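Local structure of acetyl-CoA hydrolase/transferase family protein (Porphyromonas gingivalis, 2NVV) at residues A230-V235 and I423-V428; V347-A353 and S386-T392; D451-L455 and D487-W493. The protein probably transfers coenzyme A from an acyl-CoA to acetate or hydrolyses acetyl-CoA, and binds zinc. All blocks are in the same frame, centred on the assembly; numbering follows the deposited sequence.

Contact 1 (A230-V235 and I423-V428); sequences AIGDNV and ISEWGV
Helix residues Ile231 and Asn234 lie against the turn that joins two antiparallel strands, with the CA atoms of Ile231 and Glu425 4.5 Å apart. Asn234 makes the polar link. Asn234 ND2 donates to Ser424 O at 2.8 Å. The acceptor lies in the amide plane of Asn234, and the donor lies in the carbonyl plane of Ser424. The N-H...O angle is 141°, so the bond is somewhat bent. A second, weak bond runs from Asn234 ND2 to Glu425 O at 3.5 Å. One amide group thus reaches two successive carbonyls of the turn. Asn234 CG is anti to its own carbonyl carbon (chi1 -66°), beside the backbone N, and this carries the amide to the turn.

Strands 421-424 and 427-430 form a beta hairpin at one edge of the mixed sheet, and helix 226-245 packs on it. The turn is also held from within by Ser424 N bonding to Gly427 O.

Apolar contacts flank the amide. Asn234 CB meets Ile423 CG2 at 3.5 Å and Val428 CG1 at 4.0 Å. Ile231 lays CG1 over the peptide between Ser424 and Glu425, 3.4 Å from Glu425 N. Ala230 CB touches Glu425 CB at 3.5 Å. Glu425 OE1 bonds to Ser395 OG. Further along the helix, Val235 CG2 meets Ile423 CD1 at 4.1 Å.

Contact 2 (V347-A353 and S386-T392); sequences VITINTA and SYVSIFT
The Phe391 ring meets Asn351 and Thr352 on the neighbouring strand. Thr352 O sits at the ring edge, near its plane, 3.5 Å from Phe391 CD1. Asn351 CB approaches Phe391 CE1 at 3.7 Å. Outside the pair, the ring of His414 also meets Phe391. Strands 348-352 and 389-392 are parallel neighbours in a mixed sheet, consistent with a Rossmann-like domain, and their short axes differ by 26°.

Backbone bonds tie the pair: Ile390 N to Thr349 O, Asn351 N to Ile390 O, and Thr392 N to Asn351 O. The Asn351 amide lies on the same face as Phe391, and Asn351 ND2 bonds to Gln256 OE1. The Asn351 side chain comes near that of Glu284, the predicted thioester-forming residue.

The other face carries Ile350, Ile390 and Thr392, and helix 226-245 covers Ile390 and Thr392. Ile350 CG2 meets Thr392 CG2 at 4.0 Å. Before strand 389-392 begins, Tyr387 N bonds to Val347 O, and the Tyr387 ring stacks on Tyr114 of the second subunit. Thr392 OG1 sits between its backbone N and carbonyl carbon (chi1 56°), where it makes a weak bond to Asn351 O at 3.4 Å.

Contact 3 (D451-L455 and D487-W493); sequences DYRPL and DMRNVRW
Asp451 OD1 takes two N-H groups from Arg489. NH2 of Arg489 lies 3.2 Å from Asp451 OD1 and forms the salt bridge. NE of Arg489 adds a weak bond to the same oxygen. OD1 lies at the edge of the guanidinium, near its plane, but NH2 comes to it from the anti side and 32° out of the carboxylate plane. The two flat groups are turned 41° apart. Through its other terminal nitrogen, Arg489 NH1 reaches Asp487 OD2 at 2.9 Å. The three charges form a network.

The bent Arg489 chain crosses the Tyr452 ring at about a right angle, with Arg489 CG 3.6 Å from Tyr452 CZ. Tyr452 OH is hydrogen-bonded to Gly400 O. Met488 CB, of a selenomethionine, packs on Tyr452 CE2 at 3.6 Å.

At the far end Trp493 NE1 donates to Leu455 O at 2.9 Å, with the carbonyl oxygen close to the indole plane. Leu455 CG is anti to the backbone N (chi1 -150°), which directs the methyls at Trp493 and Val491. Leu455 CD1 is 3.5 Å from Trp493 NE1, and Leu455 CD2 is 3.9 Å from Val491 CB.

The contact fastens the start of helix 453-459 to the loop after helix 477-484, in the C-terminal part of the chain and away from the annotated sites. Arg489 bridges two carboxylates, and the shared positive charge probably helps to keep both ionised and ties the two segments together.

Contacts 1 and 2 belong to the same mixed sheet, where strands 389-392 and 421-424 are neighbours. Their centres are about 13 Å apart, and they touch directly: Ile423 packs on Ile390, Val235 packs on Thr392, and Ile423 N probably bonds to Phe391 O. Helix 226-245 therefore runs across both, and contact 2 is nested in the chain loop that contact 1 closes. Together they build a sheet and helix layer beside Val262, a predicted CoA-binding residue near both Ile231 and Thr392. Contact 3 comes later in the chain. Its centre is about 22 Å from that of contact 1 and about 28 Å from that of contact 2. It ties down the C-terminal end.

Contact 1 (A230-V235 and I423-V428)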
# COMPACT_ATOMS: atom_id res chain seq x y z
N ALA A 230 10.90 -26.45 8.06
CA ALA A 230 11.21 -26.33 6.65
C ALA A 230 11.06 -24.88 6.19
O ALA A 230 11.99 -24.30 5.64
CB ALA A 230 10.29 -27.24 5.84
N ILE A 231 9.89 -24.31 6.44
CA ILE A 231 9.62 -22.93 6.07
C ILE A 231 10.69 -21.99 6.61
O ILE A 231 11.25 -21.19 5.86
CB ILE A 231 8.23 -22.48 6.57
CG1 ILE A 231 7.13 -23.19 5.77
CG2 ILE A 231 8.10 -20.95 6.48
CD1 ILE A 231 5.74 -22.93 6.24
N GLY A 232 10.97 -22.08 7.90
CA GLY A 232 11.97 -21.21 8.50
C GLY A 232 13.35 -21.31 7.87
O GLY A 232 14.05 -20.31 7.74
N ASP A 233 13.74 -22.51 7.47
CA ASP A 233 15.04 -22.72 6.86
C ASP A 233 15.05 -22.09 5.49
O ASP A 233 16.04 -21.45 5.10
CB ASP A 233 15.34 -24.22 6.73
CG ASP A 233 16.78 -24.49 6.32
OD1 ASP A 233 17.67 -24.40 7.19
OD2 ASP A 233 17.03 -24.77 5.13
N ASN A 234 13.97 -22.27 4.76
CA ASN A 234 13.89 -21.71 3.42
C ASN A 234 14.04 -20.20 3.44
O ASN A 234 14.72 -19.64 2.58
CB ASN A 234 12.59 -22.10 2.74
CG ASN A 234 12.50 -23.59 2.49
OD1 ASN A 234 13.51 -24.26 2.42
ND2 ASN A 234 11.28 -24.10 2.33
N VAL A 235 13.41 -19.56 4.41
CA VAL A 235 13.49 -18.11 4.55
C VAL A 235 14.92 -17.67 4.77
O VAL A 235 15.43 -16.82 4.06
CB VAL A 235 12.64 -17.61 5.72
CG1 VAL A 235 12.77 -16.09 5.84
CG2 VAL A 235 11.18 -18.00 5.52
N ILE A 423 6.98 -18.23 0.32
CA ILE A 423 7.73 -19.40 0.75
C ILE A 423 6.93 -20.41 1.59
O ILE A 423 6.30 -20.06 2.58
CB ILE A 423 8.95 -18.96 1.58
CG1 ILE A 423 9.87 -18.10 0.73
CG2 ILE A 423 9.69 -20.17 2.12
CD1 ILE A 423 10.98 -17.43 1.50
N SER A 424 6.96 -21.67 1.18
CA SER A 424 6.30 -22.72 1.95
C SER A 424 7.37 -23.76 2.28
O SER A 424 8.56 -23.51 2.09
CB SER A 424 5.14 -23.36 1.16
OG SER A 424 5.61 -24.12 0.06
N GLU A 425 6.97 -24.91 2.80
CA GLU A 425 7.95 -25.94 3.13
C GLU A 425 8.59 -26.56 1.89
O GLU A 425 9.67 -27.14 1.96
CB GLU A 425 7.30 -27.05 3.96
CG GLU A 425 6.27 -27.92 3.22
CD GLU A 425 4.87 -27.32 3.14
OE1 GLU A 425 3.94 -28.07 2.81
OE2 GLU A 425 4.68 -26.11 3.38
N TRP A 426 7.91 -26.40 0.75
CA TRP A 426 8.37 -26.95 -0.51
C TRP A 426 9.43 -26.15 -1.26
O TRP A 426 10.13 -26.70 -2.09
CB TRP A 426 7.16 -27.16 -1.43
CG TRP A 426 6.22 -28.18 -0.91
CD1 TRP A 426 4.90 -28.00 -0.62
CD2 TRP A 426 6.51 -29.55 -0.62
NE1 TRP A 426 4.35 -29.18 -0.17
CE2 TRP A 426 5.32 -30.15 -0.17
CE3 TRP A 426 7.67 -30.33 -0.72
CZ2 TRP A 426 5.26 -31.49 0.20
CZ3 TRP A 426 7.61 -31.66 -0.35
CH2 TRP A 426 6.41 -32.23 0.10
N GLY A 427 9.54 -24.86 -0.96
CA GLY A 427 10.53 -24.05 -1.65
C GLY A 427 10.12 -22.60 -1.67
O GLY A 427 9.13 -22.23 -1.05
N VAL A 428 10.87 -21.77 -2.40
CA VAL A 428 10.55 -20.35 -2.47
C VAL A 428 10.23 -19.89 -3.89
O VAL A 428 10.84 -20.35 -4.86
CB VAL A 428 11.73 -19.49 -1.92
CG1 VAL A 428 12.39 -20.21 -0.76
CG2 VAL A 428 12.72 -19.20 -3.00

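Contact 2 (V347-A353 and S386-T392)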
# COMPACT_ATOMS: atom_id res chain seq x y z
N VAL A 347 13.70 -2.14 5.46
CA VAL A 347 13.27 -3.23 6.31
C VAL A 347 12.80 -4.41 5.48
O VAL A 347 11.98 -4.25 4.57
CB VAL A 347 12.11 -2.80 7.22
CG1 VAL A 347 11.72 -3.93 8.15
CG2 VAL A 347 12.50 -1.59 8.02
N ILE A 348 13.33 -5.60 5.79
CA ILE A 348 12.92 -6.81 5.09
C ILE A 348 11.76 -7.35 5.91
O ILE A 348 11.91 -7.59 7.11
CB ILE A 348 14.08 -7.83 5.03
CG1 ILE A 348 15.17 -7.30 4.11
CG2 ILE A 348 13.56 -9.20 4.54
CD1 ILE A 348 16.43 -8.10 4.10
N THR A 349 10.61 -7.53 5.27
CA THR A 349 9.41 -7.98 5.97
C THR A 349 9.02 -9.42 5.65
O THR A 349 9.05 -9.84 4.49
CB THR A 349 8.20 -7.05 5.66
OG1 THR A 349 7.88 -7.13 4.28
CG2 THR A 349 8.54 -5.62 6.00
N ILE A 350 8.64 -10.16 6.69
CA ILE A 350 8.23 -11.55 6.58
C ILE A 350 6.92 -11.72 7.34
O ILE A 350 6.88 -11.61 8.57
CB ILE A 350 9.30 -12.48 7.19
CG1 ILE A 350 10.69 -12.03 6.75
CG2 ILE A 350 9.06 -13.92 6.75
CD1 ILE A 350 11.78 -12.44 7.70
N ASN A 351 5.85 -12.01 6.61
CA ASN A 351 4.53 -12.16 7.19
C ASN A 351 3.86 -13.44 6.73
O ASN A 351 4.29 -14.05 5.76
CB ASN A 351 3.69 -10.95 6.80
CG ASN A 351 4.12 -9.69 7.53
OD1 ASN A 351 3.73 -9.46 8.67
ND2 ASN A 351 4.95 -8.88 6.88
N THR A 352 2.80 -13.83 7.43
CA THR A 352 2.07 -15.04 7.10
C THR A 352 0.89 -14.81 6.16
O THR A 352 0.41 -13.68 5.99
CB THR A 352 1.51 -15.71 8.36
OG1 THR A 352 0.34 -15.02 8.78
CG2 THR A 352 2.53 -15.68 9.48
N ALA A 353 0.41 -15.89 5.56
CA ALA A 353 -0.72 -15.79 4.65
C ALA A 353 -1.74 -16.86 5.01
O ALA A 353 -1.35 -18.00 5.23
CB ALA A 353 -0.25 -15.98 3.23
N SER A 386 8.49 -2.60 2.25
CA SER A 386 9.72 -3.31 2.55
C SER A 386 10.68 -3.39 1.37
O SER A 386 10.28 -3.26 0.21
CB SER A 386 9.42 -4.73 3.00
OG SER A 386 8.86 -5.47 1.93
N TYR A 387 11.95 -3.63 1.69
CA TYR A 387 13.02 -3.75 0.71
C TYR A 387 12.61 -4.91 -0.18
O TYR A 387 12.70 -4.83 -1.40
CB TYR A 387 14.33 -4.06 1.44
CG TYR A 387 15.58 -3.86 0.62
CD1 TYR A 387 16.11 -4.90 -0.13
CD2 TYR A 387 16.26 -2.65 0.65
CE1 TYR A 387 17.31 -4.74 -0.82
CE2 TYR A 387 17.45 -2.47 -0.05
CZ TYR A 387 17.98 -3.52 -0.78
OH TYR A 387 19.16 -3.36 -1.46
N VAL A 388 12.17 -5.99 0.45
CA VAL A 388 11.69 -7.19 -0.24
C VAL A 388 10.63 -7.75 0.69
O VAL A 388 10.90 -7.96 1.87
CB VAL A 388 12.78 -8.29 -0.40
CG1 VAL A 388 12.32 -9.30 -1.46
CG2 VAL A 388 14.10 -7.69 -0.79
N SER A 389 9.42 -7.97 0.18
CA SER A 389 8.36 -8.50 1.04
C SER A 389 8.24 -10.00 0.85
O SER A 389 8.19 -10.49 -0.27
CB SER A 389 7.02 -7.83 0.73
OG SER A 389 6.58 -8.20 -0.56
N ILE A 390 8.18 -10.71 1.97
CA ILE A 390 8.07 -12.16 1.95
C ILE A 390 6.83 -12.65 2.68
O ILE A 390 6.44 -12.12 3.72
CB ILE A 390 9.30 -12.81 2.62
CG1 ILE A 390 10.58 -12.33 1.95
CG2 ILE A 390 9.18 -14.33 2.57
CD1 ILE A 390 11.84 -12.71 2.70
N PHE A 391 6.20 -13.67 2.12
CA PHE A 391 5.02 -14.25 2.74
C PHE A 391 5.25 -15.75 2.89
O PHE A 391 5.65 -16.44 1.94
CB PHE A 391 3.79 -13.96 1.90
CG PHE A 391 3.17 -12.62 2.20
CD1 PHE A 391 2.36 -12.46 3.32
CD2 PHE A 391 3.43 -11.52 1.38
CE1 PHE A 391 1.80 -11.21 3.63
CE2 PHE A 391 2.87 -10.27 1.68
CZ PHE A 391 2.06 -10.12 2.82
N THR A 392 5.03 -16.24 4.10
CA THR A 392 5.21 -17.65 4.42
C THR A 392 3.87 -18.29 4.73
O THR A 392 2.93 -17.61 5.13
CB THR A 392 6.09 -17.82 5.63
OG1 THR A 392 5.52 -17.08 6.71
CG2 THR A 392 7.50 -17.33 5.36

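Contact 3 (D451-L455 and D487-W493)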
# COMPACT_ATOMS: atom_id res chain seq x y z
N ASP A 451 -0.02 -32.42 -4.23
CA ASP A 451 -1.42 -32.80 -4.40
C ASP A 451 -2.27 -31.78 -5.14
O ASP A 451 -3.36 -32.12 -5.60
CB ASP A 451 -2.07 -33.05 -3.04
CG ASP A 451 -1.76 -34.42 -2.49
OD1 ASP A 451 -2.16 -34.69 -1.33
OD2 ASP A 451 -1.15 -35.22 -3.21
N TYR A 452 -1.80 -30.54 -5.25
CA TYR A 452 -2.57 -29.50 -5.92
C TYR A 452 -1.87 -28.88 -7.12
O TYR A 452 -2.45 -28.07 -7.83
CB TYR A 452 -2.94 -28.38 -4.92
CG TYR A 452 -3.86 -28.83 -3.81
CD1 TYR A 452 -3.35 -29.27 -2.58
CD2 TYR A 452 -5.24 -28.85 -3.99
CE1 TYR A 452 -4.20 -29.73 -1.58
CE2 TYR A 452 -6.10 -29.30 -3.00
CZ TYR A 452 -5.58 -29.73 -1.80
OH TYR A 452 -6.45 -30.17 -0.84
N ARG A 453 -0.62 -29.26 -7.36
CA ARG A 453 0.11 -28.67 -8.47
C ARG A 453 -0.51 -28.97 -9.84
O ARG A 453 -0.68 -28.05 -10.65
CB ARG A 453 1.58 -29.11 -8.40
CG ARG A 453 2.10 -29.14 -6.98
CD ARG A 453 3.45 -28.46 -6.78
NE ARG A 453 4.57 -29.30 -7.16
CZ ARG A 453 5.66 -29.51 -6.42
NH1 ARG A 453 5.80 -28.94 -5.23
NH2 ARG A 453 6.62 -30.31 -6.87
N PRO A 454 -0.86 -30.22 -10.13
CA PRO A 454 -1.44 -30.49 -11.45
C PRO A 454 -2.79 -29.81 -11.72
O PRO A 454 -3.10 -29.40 -12.85
CB PRO A 454 -1.51 -32.02 -11.50
CG PRO A 454 -1.57 -32.42 -10.07
CD PRO A 454 -0.62 -31.48 -9.40
N LEU A 455 -3.58 -29.67 -10.66
CA LEU A 455 -4.89 -29.05 -10.76
C LEU A 455 -4.76 -27.55 -11.04
O LEU A 455 -5.52 -26.99 -11.83
CB LEU A 455 -5.64 -29.29 -9.45
CG LEU A 455 -7.17 -29.39 -9.46
CD1 LEU A 455 -7.67 -30.19 -10.65
CD2 LEU A 455 -7.59 -30.04 -8.14
N ASP A 487 -12.91 -31.59 0.90
CA ASP A 487 -11.59 -31.89 0.36
C ASP A 487 -11.43 -31.22 -1.01
O ASP A 487 -12.08 -31.61 -1.98
CB ASP A 487 -11.41 -33.40 0.21
CG ASP A 487 -9.96 -33.78 -0.08
OD1 ASP A 487 -9.29 -33.05 -0.83
OD2 ASP A 487 -9.51 -34.82 0.43
N MSE A 488 -10.55 -30.22 -1.09
CA MSE A 488 -10.34 -29.51 -2.33
C MSE A 488 -9.77 -30.36 -3.46
O MSE A 488 -9.87 -29.99 -4.63
CB MSE A 488 -9.43 -28.30 -2.09
CG MSE A 488 -9.94 -27.31 -1.05
SE MSE A 488 -8.86 -25.72 -0.97
CE MSE A 488 -10.13 -24.51 -0.10
N ARG A 489 -9.17 -31.49 -3.12
CA ARG A 489 -8.58 -32.35 -4.15
C ARG A 489 -9.64 -32.98 -5.04
O ARG A 489 -9.31 -33.53 -6.08
CB ARG A 489 -7.75 -33.47 -3.52
CG ARG A 489 -6.49 -33.03 -2.79
CD ARG A 489 -6.61 -33.41 -1.34
NE ARG A 489 -5.52 -34.26 -0.89
CZ ARG A 489 -5.58 -35.01 0.20
NH1 ARG A 489 -6.67 -35.02 0.95
NH2 ARG A 489 -4.51 -35.73 0.56
N ASN A 490 -10.89 -32.91 -4.60
CA ASN A 490 -12.01 -33.46 -5.36
C ASN A 490 -12.44 -32.58 -6.53
O ASN A 490 -13.40 -32.90 -7.24
CB ASN A 490 -13.21 -33.68 -4.45
CG ASN A 490 -12.99 -34.79 -3.49
OD1 ASN A 490 -12.46 -35.84 -3.86
ND2 ASN A 490 -13.39 -34.58 -2.24
N VAL A 491 -11.72 -31.49 -6.74
CA VAL A 491 -12.06 -30.59 -7.81
C VAL A 491 -11.67 -31.17 -9.16
O VAL A 491 -10.64 -31.83 -9.30
CB VAL A 491 -11.37 -29.20 -7.63
CG1 VAL A 491 -11.51 -28.37 -8.90
CG2 VAL A 491 -11.98 -28.46 -6.46
N ARG A 492 -12.52 -30.92 -10.15
CA ARG A 492 -12.33 -31.33 -11.53
C ARG A 492 -12.95 -30.16 -12.30
O ARG A 492 -14.16 -29.93 -12.22
CB ARG A 492 -13.07 -32.64 -11.81
CG ARG A 492 -12.35 -33.87 -11.27
CD ARG A 492 -13.22 -35.11 -11.40
NE ARG A 492 -13.79 -35.27 -12.73
CZ ARG A 492 -14.73 -36.16 -13.05
NH1 ARG A 492 -15.20 -36.23 -14.29
NH2 ARG A 492 -15.20 -36.98 -12.11
N TRP A 493 -12.12 -29.43 -13.01
CA TRP A 493 -12.58 -28.26 -13.75
C TRP A 493 -13.76 -28.51 -14.67
O TRP A 493 -14.57 -27.61 -14.89
CB TRP A 493 -11.41 -27.65 -14.52
CG TRP A 493 -10.29 -27.28 -13.61
CD1 TRP A 493 -9.03 -27.82 -13.58
CD2 TRP A 493 -10.34 -26.34 -12.52
NE1 TRP A 493 -8.31 -27.29 -12.54
CE2 TRP A 493 -9.08 -26.38 -11.87
CE3 TRP A 493 -11.33 -25.48 -12.03
CZ2 TRP A 493 -8.78 -25.58 -10.76
CZ3 TRP A 493 -11.04 -24.69 -10.92
CH2 TRP A 493 -9.77 -24.75 -10.30